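Local coordinates for protein 4-oxalocrotonate decarboxylase NahK (Pseudomonas putida, PDB 5D2K) that catalyses the metal-assisted decarboxylation of (3E)-2-oxohex-3-enedioate to 2-oxopent-4-enoate and carbon dioxide in naphthalene degradation, at residues L108-I113 with V148-Y153. The protein carries 1 engineered substitution. Residues are numbered along the deposited sequence; the frame is centred on the assembly and turned at random. Where two conformers were deposited one is given.
Sequences LIHPKI and VIDSRY. With OOG (2-oxoadipic acid), chain D.
K112 and I149 form an antiparallel hydrogen-bonded pair, K112 N to I149 O at 2.9 Å and I149 N to K112 O at 2.8 Å, and the adjoining I113 and V148 are a non-hydrogen-bonded pair. Beyond the ladder the carboxylate of D150 grips the loop before strand 112-121 with both oxygens: I109 N meets D150 OD2 at 2.7 Å, nearly straight (172°), and H110 N meets D150 OD1 at 2.7 Å on the syn lone pair. The carboxylate reaches these two consecutive amides because chi1 (-167°) swings CG away from the backbone N of D150. Replacing D150 by an alanine removes both oxygens, and the N-H groups of I109 and H110 would probably lose these acceptors, leaving the loop freer to shift. This ladder belongs to the curled mixed sheet of the FAA-hydrolase fold, in which I149 lines the 2-oxoadipate pocket, its CD1 3.6 Å from ligand O2, close to the magnesium ion. The H110 ring stands almost perpendicular to the carboxylate (86°), I109 CG2 over one face, and H110 NE2 donates to S151 O at 2.6 Å. On the other side of the sheet from I149, V148 CG1 packs on P111 CB at 3.8 Å. R152, salt-bridged to D166, lays CG and CD against I109 CD1.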
loop_
_atom_site.group_PDB
_atom_site.type_symbol
_atom_site.label_atom_id
_atom_site.label_comp_id
_atom_site.label_asym_id
_atom_site.label_seq_id
_atom_site.Cartn_x
_atom_site.Cartn_y
_atom_site.Cartn_z
ATOM N N LEU A 108 -9.997 -11.615 -6.904
ATOM C CA LEU A 108 -9.873 -10.167 -7.004
ATOM C C LEU A 108 -11.064 -9.574 -7.751
ATOM O O LEU A 108 -11.724 -10.261 -8.537
ATOM C CB LEU A 108 -8.558 -9.803 -7.702
ATOM C CG LEU A 108 -7.310 -10.413 -7.065
ATOM C CD1 LEU A 108 -6.062 -9.964 -7.828
ATOM C CD2 LEU A 108 -7.202 -10.030 -5.577
ATOM N N ILE A 109 -11.335 -8.299 -7.505
ATOM C CA ILE A 109 -12.539 -7.651 -8.023
ATOM C C ILE A 109 -12.258 -6.911 -9.328
ATOM O O ILE A 109 -12.886 -7.184 -10.362
ATOM C CB ILE A 109 -13.114 -6.675 -6.982
ATOM C CG1 ILE A 109 -13.516 -7.434 -5.713
ATOM C CG2 ILE A 109 -14.316 -5.929 -7.549
ATOM C CD1 ILE A 109 -13.632 -6.554 -4.479
ATOM N N HIS A 110 -11.310 -5.977 -9.284
ATOM C CA HIS A 110 -10.910 -5.199 -10.458
ATOM C C HIS A 110 -9.492 -4.667 -10.239
ATOM O O HIS A 110 -9.283 -3.455 -10.063
ATOM C CB HIS A 110 -11.895 -4.047 -10.746
ATOM C CG HIS A 110 -12.379 -3.317 -9.525
ATOM N ND1 HIS A 110 -13.578 -2.632 -9.501
ATOM C CD2 HIS A 110 -11.832 -3.152 -8.294
ATOM C CE1 HIS A 110 -13.748 -2.079 -8.313
ATOM N NE2 HIS A 110 -12.705 -2.386 -7.561
ATOM N N PRO A 111 -8.512 -5.577 -10.242
ATOM C CA PRO A 111 -7.161 -5.260 -9.770
ATOM C C PRO A 111 -6.319 -4.420 -10.720
ATOM O O PRO A 111 -6.489 -4.456 -11.943
ATOM C CB PRO A 111 -6.525 -6.643 -9.602
ATOM C CG PRO A 111 -7.214 -7.481 -10.636
ATOM C CD PRO A 111 -8.643 -7.005 -10.584
ATOM N N LYS A 112 -5.418 -3.653 -10.109
ATOM C CA LYS A 112 -4.424 -2.854 -10.812
ATOM C C LYS A 112 -3.068 -3.096 -10.169
ATOM O O LYS A 112 -3.006 -3.438 -8.987
ATOM C CB LYS A 112 -4.738 -1.358 -10.739
ATOM C CG LYS A 112 -6.085 -0.926 -11.285
ATOM C CD LYS A 112 -6.223 0.588 -11.133
ATOM C CE LYS A 112 -7.630 1.064 -11.463
ATOM N NZ LYS A 112 -7.981 0.786 -12.878
ATOM N N ILE A 113 -1.992 -2.892 -10.924
ATOM C CA ILE A 113 -0.656 -2.980 -10.334
ATOM C C ILE A 113 0.036 -1.625 -10.290
ATOM O O ILE A 113 -0.204 -0.766 -11.137
ATOM C CB ILE A 113 0.272 -3.973 -11.066
ATOM C CG1 ILE A 113 0.414 -3.607 -12.546
ATOM C CG2 ILE A 113 -0.216 -5.406 -10.884
ATOM C CD1 ILE A 113 1.628 -4.253 -13.190
ATOM N N VAL A 148 -0.412 -5.056 -5.891
ATOM C CA VAL A 148 -1.701 -5.236 -6.550
ATOM C C VAL A 148 -2.729 -4.553 -5.675
ATOM O O VAL A 148 -2.944 -4.981 -4.535
ATOM C CB VAL A 148 -2.070 -6.714 -6.749
ATOM C CG1 VAL A 148 -3.379 -6.818 -7.554
ATOM C CG2 VAL A 148 -0.943 -7.458 -7.457
ATOM N N ILE A 149 -3.340 -3.483 -6.182
ATOM C CA ILE A 149 -4.405 -2.823 -5.434
ATOM C C ILE A 149 -5.751 -3.194 -6.019
ATOM O O ILE A 149 -5.861 -3.523 -7.202
ATOM C CB ILE A 149 -4.254 -1.293 -5.401
ATOM C CG1 ILE A 149 -4.112 -0.725 -6.811
ATOM C CG2 ILE A 149 -3.091 -0.892 -4.483
ATOM C CD1 ILE A 149 -4.228 0.809 -6.856
ATOM N N ASP A 150 -6.767 -3.170 -5.171
ATOM C CA ASP A 150 -8.075 -3.683 -5.563
ATOM C C ASP A 150 -9.129 -3.109 -4.633
ATOM O O ASP A 150 -9.561 -3.761 -3.677
ATOM C CB ASP A 150 -8.063 -5.221 -5.528
ATOM C CG ASP A 150 -9.262 -5.839 -6.217
ATOM O OD1 ASP A 150 -9.752 -5.248 -7.194
ATOM O OD2 ASP A 150 -9.710 -6.923 -5.786
ATOM N N SER A 151 -9.539 -1.872 -4.899
ATOM C CA SER A 151 -10.531 -1.223 -4.051
ATOM C C SER A 151 -11.809 -2.037 -3.998
ATOM O O SER A 151 -12.278 -2.522 -5.027
ATOM C CB SER A 151 -10.840 0.181 -4.569
ATOM O OG SER A 151 -11.872 0.788 -3.796
ATOM N N ARG A 152 -12.367 -2.187 -2.805
ATOM C CA ARG A 152 -13.634 -2.896 -2.684
ATOM C C ARG A 152 -14.823 -1.993 -3.055
ATOM O O ARG A 152 -15.961 -2.439 -3.018
ATOM C CB ARG A 152 -13.791 -3.471 -1.264
ATOM C CG ARG A 152 -13.237 -4.910 -1.115
ATOM C CD ARG A 152 -11.749 -5.042 -1.527
ATOM N NE ARG A 152 -10.882 -4.253 -0.650
ATOM C CZ ARG A 152 -9.582 -4.476 -0.468
ATOM N NH1 ARG A 152 -8.893 -3.682 0.358
ATOM N NH2 ARG A 152 -8.962 -5.484 -1.084
ATOM N N TYR A 153 -14.566 -0.744 -3.437
ATOM C CA TYR A 153 -15.657 0.137 -3.863
ATOM C C TYR A 153 -15.855 0.069 -5.361
ATOM O O TYR A 153 -14.895 -0.061 -6.116
ATOM C CB TYR A 153 -15.398 1.578 -3.412
ATOM C CG TYR A 153 -15.254 1.655 -1.916
ATOM C CD1 TYR A 153 -16.316 1.337 -1.081
ATOM C CD2 TYR A 153 -14.041 2.005 -1.344
ATOM C CE1 TYR A 153 -16.177 1.382 0.295
ATOM C CE2 TYR A 153 -13.885 2.050 0.021
ATOM C CZ TYR A 153 -14.956 1.741 0.836
ATOM O OH TYR A 153 -14.776 1.801 2.192
HETATM C C2 OOG D . -5.346 3.515 -2.874
HETATM C C3 OOG D . -3.997 2.828 -2.750
HETATM C C4 OOG D . -2.869 3.822 -2.928
HETATM C C6 OOG D . -0.366 3.869 -3.658
HETATM O O4 OOG D . 0.739 3.285 -3.755
HETATM O O3 OOG D . -0.511 5.045 -4.078
HETATM C C5 OOG D . -1.529 3.130 -3.043
HETATM C C1 OOG D . -5.880 3.364 -4.284
HETATM O O1 OOG D . -6.951 2.727 -4.506
HETATM O O2 OOG D . -5.249 3.889 -5.239
HETATM O O5 OOG D . -1.339 1.996 -2.659
#